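Local coordinates for ESAT-6/WXG100 secretion system protein (Streptococcus gallolyticus, PDB 7JQE) that is an extracellular fragment of EsaA, a membrane subunit of the type VIIb secretion system, and probably serves in the export of bacterial toxins, at residues A[171-176]-A[463-468]; A[425-430]-A[447-452]. All coordinates share one frame; numbering follows the deposited sequence.

Contact 1: residues A[171-176]-A[463-468]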
# COMPACT_ATOMS: atom_id res chain seq x y z
N SER A 171 -36.89 -6.29 -15.28
CA SER A 171 -37.06 -5.58 -16.55
C SER A 171 -36.88 -4.08 -16.37
O SER A 171 -36.21 -3.43 -17.18
CB SER A 171 -38.44 -5.89 -17.13
OG SER A 171 -38.61 -7.29 -17.30
N VAL A 172 -37.44 -3.52 -15.30
CA VAL A 172 -37.26 -2.09 -15.03
C VAL A 172 -35.79 -1.78 -14.77
O VAL A 172 -35.28 -0.75 -15.21
CB VAL A 172 -38.15 -1.66 -13.85
CG1 VAL A 172 -37.94 -0.18 -13.55
CG2 VAL A 172 -39.62 -1.94 -14.15
N LYS A 173 -35.10 -2.67 -14.06
CA LYS A 173 -33.68 -2.44 -13.79
C LYS A 173 -32.88 -2.38 -15.09
O LYS A 173 -32.02 -1.52 -15.26
CB LYS A 173 -33.14 -3.52 -12.86
CG LYS A 173 -31.77 -3.22 -12.29
CD LYS A 173 -31.37 -4.25 -11.23
CE LYS A 173 -30.10 -3.82 -10.49
NZ LYS A 173 -29.69 -4.83 -9.47
N SER A 174 -33.18 -3.29 -16.03
CA SER A 174 -32.51 -3.24 -17.33
C SER A 174 -32.85 -1.96 -18.07
O SER A 174 -31.99 -1.37 -18.74
CB SER A 174 -32.91 -4.47 -18.16
OG SER A 174 -32.79 -5.66 -17.40
N ALA A 175 -34.11 -1.51 -17.98
CA ALA A 175 -34.49 -0.27 -18.66
C ALA A 175 -33.78 0.93 -18.04
O ALA A 175 -33.34 1.83 -18.77
CB ALA A 175 -36.01 -0.09 -18.62
N LEU A 176 -33.67 0.97 -16.72
CA LEU A 176 -32.94 2.06 -16.08
C LEU A 176 -31.46 2.02 -16.44
O LEU A 176 -30.85 3.06 -16.70
CB LEU A 176 -33.13 2.01 -14.57
CG LEU A 176 -32.51 3.16 -13.77
CD1 LEU A 176 -33.14 4.50 -14.17
CD2 LEU A 176 -32.65 2.91 -12.27
N LEU A 463 -34.36 1.08 -4.61
CA LEU A 463 -35.34 2.15 -4.50
C LEU A 463 -35.45 2.93 -5.80
O LEU A 463 -36.55 3.35 -6.19
CB LEU A 463 -34.98 3.07 -3.34
CG LEU A 463 -35.91 4.26 -3.06
CD1 LEU A 463 -37.35 3.80 -2.86
CD2 LEU A 463 -35.43 5.05 -1.86
N ASP A 464 -34.32 3.15 -6.48
CA ASP A 464 -34.36 3.83 -7.77
C ASP A 464 -35.14 3.02 -8.79
O ASP A 464 -35.92 3.59 -9.58
CB ASP A 464 -32.94 4.09 -8.27
CG ASP A 464 -32.28 5.28 -7.59
OD1 ASP A 464 -32.97 5.99 -6.83
OD2 ASP A 464 -31.08 5.51 -7.83
N VAL A 465 -34.96 1.70 -8.80
CA VAL A 465 -35.73 0.85 -9.71
C VAL A 465 -37.21 0.93 -9.37
O VAL A 465 -38.07 0.97 -10.27
CB VAL A 465 -35.22 -0.60 -9.66
CG1 VAL A 465 -36.18 -1.53 -10.38
CG2 VAL A 465 -33.82 -0.69 -10.26
N THR A 466 -37.55 0.97 -8.08
CA THR A 466 -38.95 1.08 -7.68
C THR A 466 -39.55 2.39 -8.16
O THR A 466 -40.63 2.41 -8.77
CB THR A 466 -39.07 0.96 -6.16
OG1 THR A 466 -38.98 -0.42 -5.78
CG2 THR A 466 -40.40 1.54 -5.69
N ASN A 467 -38.87 3.50 -7.90
CA ASN A 467 -39.39 4.81 -8.30
C ASN A 467 -39.44 4.94 -9.82
O ASN A 467 -40.35 5.58 -10.36
CB ASN A 467 -38.54 5.92 -7.69
CG ASN A 467 -38.79 6.08 -6.20
OD1 ASN A 467 -39.82 5.65 -5.68
ND2 ASN A 467 -37.84 6.69 -5.50
N PHE A 468 -38.48 4.35 -10.53
CA PHE A 468 -38.53 4.34 -11.99
C PHE A 468 -39.72 3.54 -12.48
O PHE A 468 -40.44 3.96 -13.39
CB PHE A 468 -37.22 3.78 -12.55
CG PHE A 468 -36.99 4.08 -14.00
CD1 PHE A 468 -36.77 5.37 -14.44
CD2 PHE A 468 -36.97 3.05 -14.94
CE1 PHE A 468 -36.54 5.65 -15.77
CE2 PHE A 468 -36.74 3.32 -16.27
CZ PHE A 468 -36.52 4.62 -16.69
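Leu176 lays its CD1 methyl over the centre of the Phe468 ring, 3.8 Å from CD1 to the ring centroid and only 13° off the ring normal, a CH-pi contact. Val172 meets the same ring at its edge, near the ring plane, with CG1 3.6 Å from Phe468 CD2. That methyl stands anti to the backbone N (chi1 179°), which also brings it to 3.5 Å from the carbonyl O of Val465 and 3.9 Å from Val465 CG1. This is the dense part: two aliphatic branches hold the ring at face and edge, while the ring of Tyr134, from the long helix 102-135, meets it as well. The motif is a near-perpendicular crossing of helix 169-179 over the start of helix 462-491; the axes of segments 171-176 and 463-468 approach to 9.2 Å at 94°, without a hydrogen bond between them. Toward Lys173 the packing thins. Val465 CG2 lies 3.8 Å from Lys173 CG, and beyond CG the extended lysine chain leads away until NZ bonds to the carbonyl O of Asp458. Asp464 adds little more than its CB, 4.2 Å from Leu176 CD2; its carboxylate OD2 accepts instead from the backbone N of Ser183 of the second subunit.

Contact 2: residues A[425-430]-A[447-452]. With EDO (1,2-ethanediol), chain M; EDO (1,2-ethanediol), chain H.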
# COMPACT_ATOMS: atom_id res chain seq x y z
N THR A 425 -3.17 -3.52 -2.44
CA THR A 425 -4.35 -2.75 -2.08
C THR A 425 -5.20 -2.41 -3.30
O THR A 425 -6.41 -2.19 -3.17
CB THR A 425 -3.94 -1.46 -1.37
OG1 THR A 425 -3.10 -1.78 -0.25
CG2 THR A 425 -5.16 -0.71 -0.87
N LEU A 426 -4.58 -2.34 -4.48
CA LEU A 426 -5.29 -2.00 -5.71
C LEU A 426 -5.86 -3.22 -6.41
O LEU A 426 -6.95 -3.14 -7.00
CB LEU A 426 -4.37 -1.24 -6.66
CG LEU A 426 -3.94 0.16 -6.20
CD1 LEU A 426 -2.91 0.76 -7.15
CD2 LEU A 426 -5.14 1.08 -6.06
N TYR A 427 -5.16 -4.36 -6.38
CA TYR A 427 -5.57 -5.51 -7.17
C TYR A 427 -6.06 -6.69 -6.34
O TYR A 427 -6.52 -7.68 -6.92
CB TYR A 427 -4.41 -5.96 -8.07
CG TYR A 427 -4.11 -4.94 -9.14
CD1 TYR A 427 -3.22 -3.91 -8.90
CD2 TYR A 427 -4.75 -4.99 -10.37
CE1 TYR A 427 -2.94 -2.96 -9.86
CE2 TYR A 427 -4.48 -4.04 -11.35
CZ TYR A 427 -3.58 -3.03 -11.08
OH TYR A 427 -3.31 -2.08 -12.04
N GLY A 428 -6.00 -6.61 -5.02
CA GLY A 428 -6.52 -7.67 -4.18
C GLY A 428 -7.99 -7.48 -3.83
O GLY A 428 -8.47 -6.35 -3.65
N GLU A 429 -8.70 -8.59 -3.74
CA GLU A 429 -10.00 -8.55 -3.09
C GLU A 429 -9.85 -7.88 -1.74
O GLU A 429 -8.81 -8.04 -1.08
CB GLU A 429 -10.56 -9.97 -2.93
CG GLU A 429 -11.08 -10.58 -4.23
CD GLU A 429 -12.40 -9.97 -4.64
OE1 GLU A 429 -13.35 -10.01 -3.82
OE2 GLU A 429 -12.49 -9.46 -5.77
N PRO A 430 -10.82 -7.10 -1.29
CA PRO A 430 -10.65 -6.36 -0.04
C PRO A 430 -10.22 -7.28 1.10
O PRO A 430 -10.87 -8.28 1.39
CB PRO A 430 -12.04 -5.76 0.21
CG PRO A 430 -12.66 -5.68 -1.15
CD PRO A 430 -12.15 -6.88 -1.89
N SER A 447 -11.95 -5.69 -6.46
CA SER A 447 -10.68 -5.00 -6.34
C SER A 447 -10.87 -3.51 -6.57
O SER A 447 -11.77 -3.07 -7.28
CB SER A 447 -9.68 -5.55 -7.36
OG SER A 447 -9.98 -5.07 -8.65
N VAL A 448 -9.98 -2.71 -5.96
CA VAL A 448 -10.01 -1.28 -6.21
C VAL A 448 -9.80 -0.99 -7.69
O VAL A 448 -10.40 -0.06 -8.25
CB VAL A 448 -8.96 -0.56 -5.34
CG1 VAL A 448 -8.82 0.90 -5.76
CG2 VAL A 448 -9.34 -0.67 -3.86
N ALA A 449 -8.96 -1.79 -8.37
CA ALA A 449 -8.71 -1.55 -9.78
C ALA A 449 -9.99 -1.64 -10.60
O ALA A 449 -10.12 -0.99 -11.64
CB ALA A 449 -7.68 -2.54 -10.32
N ASN A 450 -10.95 -2.45 -10.14
CA ASN A 450 -12.17 -2.68 -10.89
C ASN A 450 -13.35 -1.85 -10.40
O ASN A 450 -14.30 -1.67 -11.16
CB ASN A 450 -12.55 -4.16 -10.84
CG ASN A 450 -13.85 -4.45 -11.56
OD1 ASN A 450 -13.93 -4.34 -12.78
ND2 ASN A 450 -14.88 -4.82 -10.81
N MSE A 451 -13.29 -1.32 -9.18
CA MSE A 451 -14.41 -0.62 -8.55
C MSE A 451 -14.23 0.89 -8.44
O MSE A 451 -15.15 1.60 -8.01
CB MSE A 451 -14.65 -1.20 -7.15
CG MSE A 451 -15.24 -2.60 -7.16
SE MSE A 451 -17.03 -2.56 -7.95
CE MSE A 451 -17.52 -4.45 -7.83
N TYR A 452 -13.07 1.41 -8.84
CA TYR A 452 -12.84 2.85 -8.80
C TYR A 452 -13.81 3.57 -9.74
O TYR A 452 -13.81 3.33 -10.95
CB TYR A 452 -11.40 3.15 -9.19
CG TYR A 452 -10.96 4.58 -8.96
CD1 TYR A 452 -11.35 5.60 -9.82
CD2 TYR A 452 -10.12 4.90 -7.89
CE1 TYR A 452 -10.94 6.91 -9.61
CE2 TYR A 452 -9.70 6.21 -7.68
CZ TYR A 452 -10.11 7.20 -8.54
OH TYR A 452 -9.69 8.50 -8.32
C1 EDO M . -4.82 -2.71 -14.71
O1 EDO M . -5.64 -1.72 -14.06
C2 EDO M . -5.55 -4.05 -14.73
O2 EDO M . -4.78 -5.02 -15.45
C1 EDO H . -5.66 -4.88 1.63
O1 EDO H . -6.75 -5.57 2.25
C2 EDO H . -5.32 -5.59 0.32
O2 EDO H . -6.48 -5.71 -0.50
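The carbonyl O of Leu426 accepts a hydrogen bond from Ala449 N at 2.8 Å, the donor lying in the carbonyl plane with an N-H...O angle of 146°. Through it the last turn of helix 396-427 holds the first turn of the short helix 448-451. The N-terminus of that helix is capped: Ser447, at the N-cap, turns OG between its backbone N and carbonyl carbon (chi1 76°), where it takes a weak capping bond from Asn450 N, 3.2 Å away, and also bonds to the carbonyl O of Ser444. Glu429 bends back at chi2, and its carboxylate bonds to Ser444 and Asn446, just ahead of the cap.

Apolar contacts flank the backbone bond. Ala449 CB sits over one face of the Tyr427 ring, 4.1 Å from the centroid, as a CH-pi contact, and Leu426 CD2 touches Val448 CG1 at 3.7 Å. The other valine methyl, CG2, instead makes a van der Waals contact with a polar atom, the carbonyl O of Thr425, at 3.4 Å.

Two ethanediol molecules, probably from the crystallisation liquor, lie beside the contact. One is at the edge of the Tyr427 ring, where its O1 gives a weak hydrogen bond of 3.1 Å to Tyr427 OH; the other is near Gly428 and the carbonyl O of Glu429.

Leu426 also packs on Tyr192 and Ile196 of helix 191-200, Val448 reaches Tyr192 of the second subunit, and Tyr452 bonds through OH to the carbonyl O of Asn446 of that subunit, so the contact of the end of helix 396-427 with helix 448-451 lies against the second subunit.

In the fold
Contacts 1 and 2 lie at successive levels of an elongated chain, with centres 28 Å apart and nearest atoms about 12 Å apart, so they do not touch. Contact 2 is local, joining segments with only 16 residues between them, none in helix or strand. Contact 1 spans 286 residues, including all of contact 2 and the strands of both sheets. Helix 462-491, which carries one side of contact 1, is the next helix after 448-451. The centre of contact 2 lies about 10 Å from the centre of the chain, that of contact 1 about 38 Å. Both also meet the second subunit, so each borders the interface of the two-chain assembly.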